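Local coordinates for mitochondrial enolase superfamily member 1 (Homo sapiens, PDB 4A35), which catalyses the magnesium-dependent dehydration of L-fuconate to 2-keto-3-deoxy-L-fuconate, a step in the breakdown of L-fucose, at residues I371-I375 with S376-S380; K171-I174 with G175-E178; V135-L138 with L139-D143; M345-K348 with F349-P352. One frame throughout, in Å; residues are numbered along the deposited sequence. Where two conformers were deposited one is given.

Interaction 1: I371-I375 with S376-S380; sequences IFDYI and SVSAS. With EDO (1,2-ethanediol), chain G.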
loop_
_atom_site.group_PDB
_atom_site.type_symbol
_atom_site.label_atom_id
_atom_site.label_comp_id
_atom_site.label_asym_id
_atom_site.label_seq_id
_atom_site.Cartn_x
_atom_site.Cartn_y
_atom_site.Cartn_z
ATOM N N ILE A 371 7.676 -5.751 -25.250
ATOM C CA ILE A 371 8.347 -6.358 -26.395
ATOM C C ILE A 371 8.784 -7.787 -25.964
ATOM O O ILE A 371 8.601 -8.738 -26.716
ATOM C CB ILE A 371 9.475 -5.469 -26.914
ATOM C CG1 ILE A 371 8.856 -4.223 -27.657
ATOM C CG2 ILE A 371 10.476 -6.247 -27.803
ATOM C CD1 ILE A 371 9.846 -3.123 -27.846
ATOM N N PHE A 372 9.386 -7.897 -24.751
ATOM C CA PHE A 372 9.757 -9.205 -24.193
ATOM C C PHE A 372 8.501 -10.110 -24.085
ATOM O O PHE A 372 8.561 -11.270 -24.511
ATOM C CB PHE A 372 10.495 -9.091 -22.843
ATOM C CG PHE A 372 10.515 -10.419 -22.085
ATOM C CD1 PHE A 372 11.346 -11.461 -22.495
ATOM C CD2 PHE A 372 9.651 -10.642 -21.004
ATOM C CE1 PHE A 372 11.351 -12.692 -21.808
ATOM C CE2 PHE A 372 9.612 -11.894 -20.363
ATOM C CZ PHE A 372 10.479 -12.906 -20.764
ATOM N N ASP A 373 7.374 -9.553 -23.600
ATOM C CA ASP A 373 6.128 -10.309 -23.476
ATOM C C ASP A 373 5.757 -10.935 -24.856
ATOM O O ASP A 373 5.466 -12.142 -24.940
ATOM C CB ASP A 373 4.981 -9.423 -22.961
ATOM C CG ASP A 373 3.706 -10.218 -22.889
ATOM O OD1 ASP A 373 3.653 -11.161 -22.081
ATOM O OD2 ASP A 373 2.797 -9.971 -23.728
ATOM N N TYR A 374 5.704 -10.097 -25.907
ATOM C CA TYR A 374 5.368 -10.589 -27.248
ATOM C C TYR A 374 6.317 -11.677 -27.748
ATOM O O TYR A 374 5.869 -12.717 -28.257
ATOM C CB TYR A 374 5.353 -9.440 -28.291
ATOM C CG TYR A 374 5.050 -9.941 -29.698
ATOM C CD1 TYR A 374 3.794 -10.445 -30.025
ATOM C CD2 TYR A 374 6.037 -9.954 -30.685
ATOM C CE1 TYR A 374 3.523 -10.936 -31.301
ATOM C CE2 TYR A 374 5.772 -10.440 -31.971
ATOM C CZ TYR A 374 4.517 -10.920 -32.275
ATOM O OH TYR A 374 4.276 -11.410 -33.538
ATOM N N ILE A 375 7.632 -11.415 -27.675
ATOM C CA ILE A 375 8.620 -12.353 -28.206
ATOM C C ILE A 375 8.649 -13.682 -27.393
ATOM O O ILE A 375 8.725 -14.750 -27.992
ATOM C CB ILE A 375 10.025 -11.713 -28.271
ATOM C CG1 ILE A 375 10.048 -10.529 -29.282
ATOM C CG2 ILE A 375 11.099 -12.778 -28.603
ATOM C CD1 ILE A 375 11.312 -9.619 -29.141
ATOM N N SER A 376 8.617 -13.589 -26.047
ATOM C CA SER A 376 8.889 -14.770 -25.222
ATOM C C SER A 376 7.760 -15.281 -24.338
ATOM O O SER A 376 7.940 -16.362 -23.740
ATOM C CB SER A 376 10.098 -14.474 -24.324
ATOM O OG SER A 376 11.275 -14.217 -25.080
ATOM N N VAL A 377 6.669 -14.525 -24.141
ATOM C CA VAL A 377 5.660 -14.987 -23.153
ATOM C C VAL A 377 4.286 -15.200 -23.788
ATOM O O VAL A 377 3.851 -16.346 -23.852
ATOM C CB VAL A 377 5.578 -14.047 -21.893
ATOM C CG1 VAL A 377 4.512 -14.533 -20.889
ATOM C CG2 VAL A 377 6.938 -13.940 -21.200
ATOM N N SER A 378 3.565 -14.114 -24.166
ATOM C CA SER A 378 2.221 -14.268 -24.756
ATOM C C SER A 378 2.285 -14.715 -26.229
ATOM O O SER A 378 1.345 -15.332 -26.692
ATOM C CB SER A 378 1.422 -12.981 -24.628
ATOM O OG SER A 378 2.096 -11.966 -25.343
ATOM N N ALA A 379 3.348 -14.289 -27.005
ATOM C CA ALA A 379 3.477 -14.614 -28.425
ATOM C C ALA A 379 2.244 -14.136 -29.230
ATOM O O ALA A 379 1.760 -14.843 -30.139
ATOM C CB ALA A 379 3.701 -16.121 -28.609
ATOM N N SER A 380 1.679 -12.975 -28.827
ATOM C CA SER A 380 0.495 -12.422 -29.509
ATOM C C SER A 380 0.365 -10.936 -29.295
ATOM O O SER A 380 0.770 -10.415 -28.234
ATOM C CB SER A 380 -0.786 -13.086 -28.958
ATOM O OG SER A 380 -1.917 -12.692 -29.720
HETATM C C1 EDO G . 0.771 -12.588 -34.238
HETATM O O1 EDO G . 1.996 -12.732 -33.549
HETATM C C2 EDO G . 0.012 -11.328 -33.805
HETATM O O2 EDO G . -0.773 -11.643 -32.676
#

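Interaction 2: K171-I174 with G175-E178; sequences KGQI and GKKE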
loop_
_atom_site.group_PDB
_atom_site.type_symbol
_atom_site.label_atom_id
_atom_site.label_comp_id
_atom_site.label_asym_id
_atom_site.label_seq_id
_atom_site.Cartn_x
_atom_site.Cartn_y
_atom_site.Cartn_z
ATOM N N LYS A 171 7.550 -22.876 -23.930
ATOM C CA LYS A 171 6.585 -22.752 -25.034
ATOM C C LYS A 171 6.874 -21.456 -25.838
ATOM O O LYS A 171 6.789 -21.446 -27.077
ATOM C CB LYS A 171 5.154 -22.752 -24.458
ATOM C CG LYS A 171 4.054 -23.008 -25.471
ATOM C CD LYS A 171 2.768 -23.424 -24.768
ATOM C CE LYS A 171 1.562 -23.362 -25.668
ATOM N NZ LYS A 171 0.384 -24.016 -25.038
ATOM N N GLY A 172 7.277 -20.397 -25.114
ATOM C CA GLY A 172 7.588 -19.091 -25.701
ATOM C C GLY A 172 8.841 -19.093 -26.558
ATOM O O GLY A 172 9.092 -18.119 -27.284
ATOM N N GLN A 173 9.654 -20.182 -26.471
ATOM C CA GLN A 173 10.851 -20.360 -27.322
ATOM C C GLN A 173 10.411 -20.564 -28.788
ATOM O O GLN A 173 11.146 -20.251 -29.733
ATOM C CB GLN A 173 11.737 -21.572 -26.889
ATOM C CG GLN A 173 12.369 -21.505 -25.459
ATOM C CD GLN A 173 13.123 -20.213 -25.198
ATOM O OE1 GLN A 173 14.041 -19.816 -25.942
ATOM N NE2 GLN A 173 12.789 -19.547 -24.102
ATOM N N ILE A 174 9.248 -21.191 -28.972
ATOM C CA ILE A 174 8.728 -21.554 -30.323
ATOM C C ILE A 174 8.362 -20.277 -31.099
ATOM O O ILE A 174 7.558 -19.492 -30.614
ATOM C CB ILE A 174 7.537 -22.546 -30.231
ATOM C CG1 ILE A 174 7.940 -23.773 -29.327
ATOM C CG2 ILE A 174 7.101 -23.001 -31.686
ATOM C CD1 ILE A 174 6.789 -24.793 -29.062
ATOM N N GLY A 175 9.027 -20.066 -32.236
ATOM C CA GLY A 175 8.811 -18.874 -33.059
ATOM C C GLY A 175 9.375 -17.584 -32.485
ATOM O O GLY A 175 9.038 -16.511 -32.996
ATOM N N LYS A 176 10.301 -17.661 -31.488
ATOM C CA LYS A 176 10.852 -16.443 -30.873
ATOM C C LYS A 176 11.691 -15.646 -31.891
ATOM O O LYS A 176 11.653 -14.445 -31.833
ATOM C CB LYS A 176 11.677 -16.733 -29.598
ATOM C CG LYS A 176 13.017 -17.446 -29.853
ATOM C CD LYS A 176 13.811 -17.711 -28.564
ATOM C CE LYS A 176 14.053 -16.507 -27.674
ATOM N NZ LYS A 176 14.770 -16.921 -26.417
ATOM N N LYS A 177 12.411 -16.299 -32.826
ATOM C CA LYS A 177 13.223 -15.546 -33.817
ATOM C C LYS A 177 12.302 -14.732 -34.745
ATOM O O LYS A 177 12.576 -13.554 -34.987
ATOM C CB LYS A 177 14.143 -16.491 -34.625
ATOM C CG LYS A 177 15.248 -17.117 -33.741
ATOM C CD LYS A 177 16.355 -17.863 -34.531
ATOM C CE LYS A 177 15.875 -19.015 -35.411
ATOM N NZ LYS A 177 15.073 -20.025 -34.662
ATOM N N GLU A 178 11.198 -15.357 -35.218
ATOM C CA GLU A 178 10.177 -14.758 -36.103
ATOM C C GLU A 178 9.515 -13.551 -35.390
ATOM O O GLU A 178 9.393 -12.478 -36.000
ATOM C CB GLU A 178 9.131 -15.803 -36.546
ATOM C CG GLU A 178 9.709 -16.875 -37.494
ATOM C CD GLU A 178 10.444 -18.037 -36.824
ATOM O OE1 GLU A 178 10.598 -18.030 -35.580
ATOM O OE2 GLU A 178 10.925 -18.927 -37.557
HETATM O O HOH W 1 13.078 -16.311 -23.806
#

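Interaction 3: V135-L138 with L139-D143; sequences VWKL and LVDMD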
loop_
_atom_site.group_PDB
_atom_site.type_symbol
_atom_site.label_atom_id
_atom_site.label_comp_id
_atom_site.label_asym_id
_atom_site.label_seq_id
_atom_site.Cartn_x
_atom_site.Cartn_y
_atom_site.Cartn_z
ATOM N N VAL A 135 17.382 -4.015 -22.280
ATOM C CA VAL A 135 16.746 -4.932 -21.328
ATOM C C VAL A 135 15.816 -5.942 -22.071
ATOM O O VAL A 135 15.812 -7.131 -21.715
ATOM C CB VAL A 135 16.023 -4.160 -20.176
ATOM C CG1 VAL A 135 14.947 -5.020 -19.496
ATOM C CG2 VAL A 135 17.049 -3.656 -19.153
ATOM N N TRP A 136 15.007 -5.490 -23.042
ATOM C CA TRP A 136 14.112 -6.452 -23.727
ATOM C C TRP A 136 14.913 -7.665 -24.308
ATOM O O TRP A 136 14.494 -8.819 -24.156
ATOM C CB TRP A 136 13.249 -5.790 -24.821
ATOM C CG TRP A 136 13.984 -5.345 -26.068
ATOM C CD1 TRP A 136 14.444 -4.089 -26.339
ATOM C CD2 TRP A 136 14.292 -6.148 -27.227
ATOM N NE1 TRP A 136 15.076 -4.065 -27.567
ATOM C CE2 TRP A 136 14.964 -5.306 -28.153
ATOM C CE3 TRP A 136 14.084 -7.503 -27.565
ATOM C CZ2 TRP A 136 15.422 -5.763 -29.398
ATOM C CZ3 TRP A 136 14.550 -7.960 -28.811
ATOM C CH2 TRP A 136 15.228 -7.099 -29.694
ATOM N N LYS A 137 16.118 -7.396 -24.847
ATOM C CA LYS A 137 16.943 -8.406 -25.502
ATOM C C LYS A 137 17.640 -9.261 -24.483
ATOM O O LYS A 137 17.732 -10.475 -24.666
ATOM C CB LYS A 137 17.935 -7.750 -26.483
ATOM C CG LYS A 137 18.793 -8.743 -27.290
ATOM C CD LYS A 137 17.961 -9.756 -28.107
ATOM C CE LYS A 137 18.819 -10.493 -29.141
ATOM N NZ LYS A 137 18.157 -11.778 -29.551
ATOM N N LEU A 138 18.045 -8.647 -23.350
ATOM C CA LEU A 138 18.634 -9.394 -22.235
ATOM C C LEU A 138 17.634 -10.444 -21.766
ATOM O O LEU A 138 18.010 -11.607 -21.534
ATOM C CB LEU A 138 18.981 -8.414 -21.073
ATOM C CG LEU A 138 19.486 -9.054 -19.759
ATOM C CD1 LEU A 138 20.918 -9.601 -19.976
ATOM C CD2 LEU A 138 19.439 -8.013 -18.584
ATOM N N LEU A 139 16.348 -10.027 -21.621
ATOM C CA LEU A 139 15.283 -10.929 -21.180
ATOM C C LEU A 139 15.017 -12.019 -22.212
ATOM O O LEU A 139 14.953 -13.212 -21.850
ATOM C CB LEU A 139 14.004 -10.122 -20.897
ATOM C CG LEU A 139 14.090 -9.221 -19.655
ATOM C CD1 LEU A 139 12.870 -8.310 -19.574
ATOM C CD2 LEU A 139 14.267 -10.078 -18.374
ATOM N N VAL A 140 14.825 -11.616 -23.479
ATOM C CA VAL A 140 14.605 -12.574 -24.614
ATOM C C VAL A 140 15.713 -13.668 -24.672
ATOM O O VAL A 140 15.394 -14.845 -24.861
ATOM C CB VAL A 140 14.469 -11.822 -25.964
ATOM C CG1 VAL A 140 14.687 -12.741 -27.191
ATOM C CG2 VAL A 140 13.113 -11.102 -26.047
ATOM N N ASP A 141 16.990 -13.283 -24.490
ATOM C CA ASP A 141 18.122 -14.197 -24.594
ATOM C C ASP A 141 18.377 -15.024 -23.347
ATOM O O ASP A 141 19.147 -15.973 -23.416
ATOM C CB ASP A 141 19.389 -13.413 -24.966
ATOM C CG ASP A 141 19.425 -12.927 -26.419
ATOM O OD1 ASP A 141 18.504 -13.322 -27.224
ATOM O OD2 ASP A 141 20.385 -12.208 -26.774
ATOM N N MET A 142 17.693 -14.708 -22.224
ATOM C CA MET A 142 17.910 -15.354 -20.940
ATOM C C MET A 142 17.410 -16.778 -20.949
ATOM O O MET A 142 16.328 -17.072 -21.463
ATOM C CB MET A 142 17.172 -14.565 -19.843
ATOM C CG MET A 142 17.890 -14.556 -18.575
ATOM S SD MET A 142 17.050 -13.543 -17.343
ATOM C CE MET A 142 17.797 -11.893 -17.718
ATOM N N ASP A 143 18.204 -17.667 -20.386
ATOM C CA ASP A 143 17.821 -19.056 -20.219
ATOM C C ASP A 143 16.530 -19.093 -19.329
ATOM O O ASP A 143 16.532 -18.396 -18.290
ATOM C CB ASP A 143 19.004 -19.762 -19.524
ATOM C CG ASP A 143 18.795 -21.225 -19.257
ATOM O OD1 ASP A 143 18.094 -21.550 -18.285
ATOM O OD2 ASP A 143 19.408 -22.046 -19.964
#

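Interaction 4: M345-K348 with F349-P352; sequences MAKK and FEIP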
loop_
_atom_site.group_PDB
_atom_site.type_symbol
_atom_site.label_atom_id
_atom_site.label_comp_id
_atom_site.label_asym_id
_atom_site.label_seq_id
_atom_site.Cartn_x
_atom_site.Cartn_y
_atom_site.Cartn_z
ATOM N N MET A 345 1.747 -14.589 -14.978
ATOM C CA MET A 345 0.398 -14.914 -14.461
ATOM C C MET A 345 -0.687 -14.570 -15.494
ATOM O O MET A 345 -1.584 -15.360 -15.712
ATOM C CB MET A 345 0.090 -14.154 -13.153
ATOM C CG MET A 345 0.815 -14.741 -11.918
ATOM S SD MET A 345 0.170 -14.046 -10.380
ATOM C CE MET A 345 0.686 -12.291 -10.569
ATOM N N ALA A 346 -0.560 -13.396 -16.194
ATOM C CA ALA A 346 -1.562 -12.970 -17.182
ATOM C C ALA A 346 -1.624 -14.003 -18.324
ATOM O O ALA A 346 -2.708 -14.319 -18.786
ATOM C CB ALA A 346 -1.164 -11.593 -17.736
ATOM N N LYS A 347 -0.464 -14.515 -18.783
ATOM C CA LYS A 347 -0.451 -15.573 -19.835
ATOM C C LYS A 347 -1.119 -16.882 -19.308
ATOM O O LYS A 347 -1.925 -17.489 -20.027
ATOM C CB LYS A 347 0.994 -15.847 -20.309
ATOM C CG LYS A 347 1.133 -16.918 -21.415
ATOM C CD LYS A 347 0.155 -16.748 -22.581
ATOM C CE LYS A 347 0.519 -17.759 -23.625
ATOM N NZ LYS A 347 -0.618 -17.943 -24.566
ATOM N N LYS A 348 -0.746 -17.311 -18.088
ATOM C CA LYS A 348 -1.306 -18.501 -17.396
ATOM C C LYS A 348 -2.856 -18.410 -17.366
ATOM O O LYS A 348 -3.530 -19.405 -17.677
ATOM C CB LYS A 348 -0.713 -18.637 -15.966
ATOM C CG LYS A 348 -1.213 -19.876 -15.183
ATOM C CD LYS A 348 -0.384 -21.135 -15.505
ATOM C CE LYS A 348 -1.011 -22.458 -15.080
ATOM N NZ LYS A 348 -1.224 -22.532 -13.634
ATOM N N PHE A 349 -3.406 -17.186 -17.132
ATOM C CA PHE A 349 -4.846 -16.933 -17.132
ATOM C C PHE A 349 -5.390 -16.523 -18.530
ATOM O O PHE A 349 -6.599 -16.233 -18.655
ATOM C CB PHE A 349 -5.174 -15.833 -16.098
ATOM C CG PHE A 349 -5.213 -16.334 -14.676
ATOM C CD1 PHE A 349 -4.045 -16.400 -13.906
ATOM C CD2 PHE A 349 -6.419 -16.743 -14.095
ATOM C CE1 PHE A 349 -4.084 -16.884 -12.579
ATOM C CE2 PHE A 349 -6.464 -17.218 -12.769
ATOM C CZ PHE A 349 -5.302 -17.269 -12.011
ATOM N N GLU A 350 -4.489 -16.443 -19.572
ATOM C CA GLU A 350 -4.871 -16.047 -20.936
ATOM C C GLU A 350 -5.595 -14.662 -20.964
ATOM O O GLU A 350 -6.639 -14.496 -21.609
ATOM C CB GLU A 350 -5.720 -17.158 -21.625
ATOM C CG GLU A 350 -4.902 -18.393 -21.954
ATOM C CD GLU A 350 -3.792 -18.194 -22.973
ATOM O OE1 GLU A 350 -3.851 -17.231 -23.775
ATOM O OE2 GLU A 350 -2.891 -19.057 -23.016
ATOM N N ILE A 351 -5.032 -13.692 -20.225
ATOM C CA ILE A 351 -5.536 -12.323 -20.135
ATOM C C ILE A 351 -4.512 -11.405 -20.840
ATOM O O ILE A 351 -3.317 -11.477 -20.531
ATOM C CB ILE A 351 -5.846 -11.876 -18.670
ATOM C CG1 ILE A 351 -7.081 -12.711 -18.117
ATOM C CG2 ILE A 351 -6.107 -10.399 -18.577
ATOM C CD1 ILE A 351 -8.429 -12.506 -18.904
ATOM N N PRO A 352 -4.964 -10.531 -21.770
ATOM C CA PRO A 352 -3.999 -9.640 -22.477
ATOM C C PRO A 352 -3.463 -8.535 -21.586
ATOM O O PRO A 352 -4.192 -7.945 -20.770
ATOM C CB PRO A 352 -4.834 -9.045 -23.629
ATOM C CG PRO A 352 -6.254 -9.025 -23.101
ATOM C CD PRO A 352 -6.344 -10.321 -22.270
#

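Interaction 1: I371-I375 with S376-S380
The C-terminal turn of helix 362-377, in the TIM-barrel domain of this enolase-superfamily enzyme, carries a magnesium site separate from the one formed by Asp251, Glu277 and Glu306, and here Asp373 meets Val377 and Ser378. The carbonyl oxygen Asp373 O accepts from both Val377 N and Ser378 N, each at 2.8 Å, the two donors arriving from opposite faces of the carbonyl plane; the bond from Ser378 N spans five residues and follows a wider pi-type turn at 373-375. The carboxylate is gripped as well: Ser378 OG donates to Asp373 OD2 over 2.7 Å, from above the carboxylate plane and 47° out of it. Asp373 holds its CG opposite the backbone N (chi1 178°), while Ser378 OG stands between its own N and carbonyl carbon (chi1 62°), which turns the hydroxyl back toward the helix. That carboxylate lies about 3 Å from the bound magnesium ion, whose site also includes Tyr188 and Ser380. Replacing Asp373 by alanine would probably leave Ser378 OG without its acceptor and the magnesium ion without this carboxylate beside it. Beside this polar cluster, the Phe372 ring rests its CE1 3.3 Å from Ser376 CB and its CE2 3.5 Å from Val377 CG2. Farther along, Tyr374 OH shares a 2.6 Å hydrogen bond with O1 of an ethanediol, probably from the crystallisation liquor; that O1 lies at the ring edge, near its plane. Phe372 touches Leu139 of helix 135-141 and Leu340 of helix 335-348, while Tyr374 lies on Gln182 and Met183 of helix 176-186.

Interaction 2: K171-I174 with G175-E178
Lys176 NZ has three partners: it donates to Gln173 OE1 at 3.0 Å, to a water at 3.2 Å, and to the backbone oxygen Val140 O of helix 135-141. The amide oxygen of Gln173 is met only 24° out of its plane, close to the direction in which a carbonyl accepts well. The same water lies 3.3 Å from Gln173 NE2 and accepts from it, which closes a small ring through the amide, the ammonium group and the water. Gln173 NE2 also bonds Leu169 O, one turn back in the chain, and this second hold probably fixes the rotation of the amide and presents OE1 to the lysine. The two side chains run alongside each other in the same direction, and Lys176 CD packs 3.4 Å from Gln173 OE1. Lys176 sets CG between its backbone N and carbonyl carbon (chi1 70°), which brings that CG to within 3.4 Å of Gln173 O, and a bend at chi3 then carries NZ toward the amide. The backbone makes two turns, type I from Lys171 to Ile174 and type II from Gln173 to Lys176. The second is closed by Lys176 N to Gln173 O at 3.2 Å, the donor lying well above the carbonyl plane. Gly175, with positive phi at the third position of this turn, is also the N-cap residue, and a beta carbon there would run into Ile174 O. The turns thus join helix 162-171 to helix 176-186 at the protein surface, with Lys176 reaching across to the C-terminal end of helix 135-141.

Interaction 3: V135-L138 with L139-D143
Lys137 sets its CG opposite the backbone N (chi1 -176°) and bends at chi2 (57°), which swings its ammonium group along the short helix 135-141 to Asp141, a classic i to i+4 salt bridge. Lys137 NZ donates to Asp141 OD1 over 2.8 Å, meeting the oxygen on its syn side and 20° out of the carboxylate plane, while CE rides 3.3 Å from Asp141 OD2. Both charges have second partners: Lys137 NZ pairs with Glu180 of helix 176-186, and Asp141 OD2 with Lys133, so the bridge is one link in a chain of alternating charges on a partly exposed flank. Regular helical bonds run from Leu139 N to Val135 O and from Val140 N to Trp136 O, both at 2.9 Å. Other contacts along the helix are largely apolar. Val135 CG1 and Leu139 CD1 lie side by side at 3.9 Å, and Val140 CG2 approaches the edge of the Trp136 indole at CE3, 4.0 Å away. That indole is held at its nitrogen by Pro410 O and meets the ring of His368 from helix 362-377. Leu138 and Met142 turn to Trp127 of helix 110-131. Past the last helical turn Met142 bends at chi3 and folds its thioether end back over the helix, bringing the methyl Met142 CE to 3.9 Å from Leu138 CG.

Interaction 4: M345-K348 with F349-P352
Lys347 NZ grips the Glu350 carboxylate in a salt bridge: NZ meets Glu350 OE2 at 3.0 Å on the syn side of that oxygen, and OE1 at 3.4 Å in a weak second bond. The two chains run alongside each other, and Glu350 sets CG opposite its carbonyl carbon (chi1 -70°) and bends at chi2 until OE2 lies 3.5 Å from Lys347 O. What places Glu350 there is a Schellman motif ending helix 335-348: with positive phi at Glu350, Ile351 N bonds Ala346 O at 2.8 Å and almost perfectly straight (179°), and Glu350 N reaches Lys347 O at 2.8 Å from well above the carbonyl plane. One residue earlier, Phe349 turns its ring edge to Met345 O, CD1 being 3.2 Å away in the ring plane. Farther out, Phe349 and Ile351 pack on Leu318 of helix 311-319, and Lys347 on Ile168 of helix 162-171. A methionine in place of Lys347 would probably leave the Glu350 carboxylate without its counter-charge and free to swing off the helix end. With its carboxylate drawn back over the turn, Glu350 puts a negative charge near the carbonyl-rich end of the helix, a placement that the lysine ammonium probably helps to offset.

In the fold
Along the chain the contacts come in the order 135-143, 171-178, 345-352 and 371-380, yet interaction 1 is the one that touches all three others. Its centre lies about 9 Å from that of interaction 2, about 11 Å from interaction 3 and about 12 Å from interaction 4, whereas the centres of interactions 3 and 4 are about 20 Å apart with no touch. Helix 362-377 packs against helix 135-141 through Phe372 and Ile375, and against helix 335-348, its predecessor in the barrel domain. Ile375 also meets Lys176 O. Interactions 2 and 3 also touch; 2 and 4 do not. Helices 135-141, 176-186 and 335-348 thus gather round the end of helix 362-377, which bears the second magnesium ion.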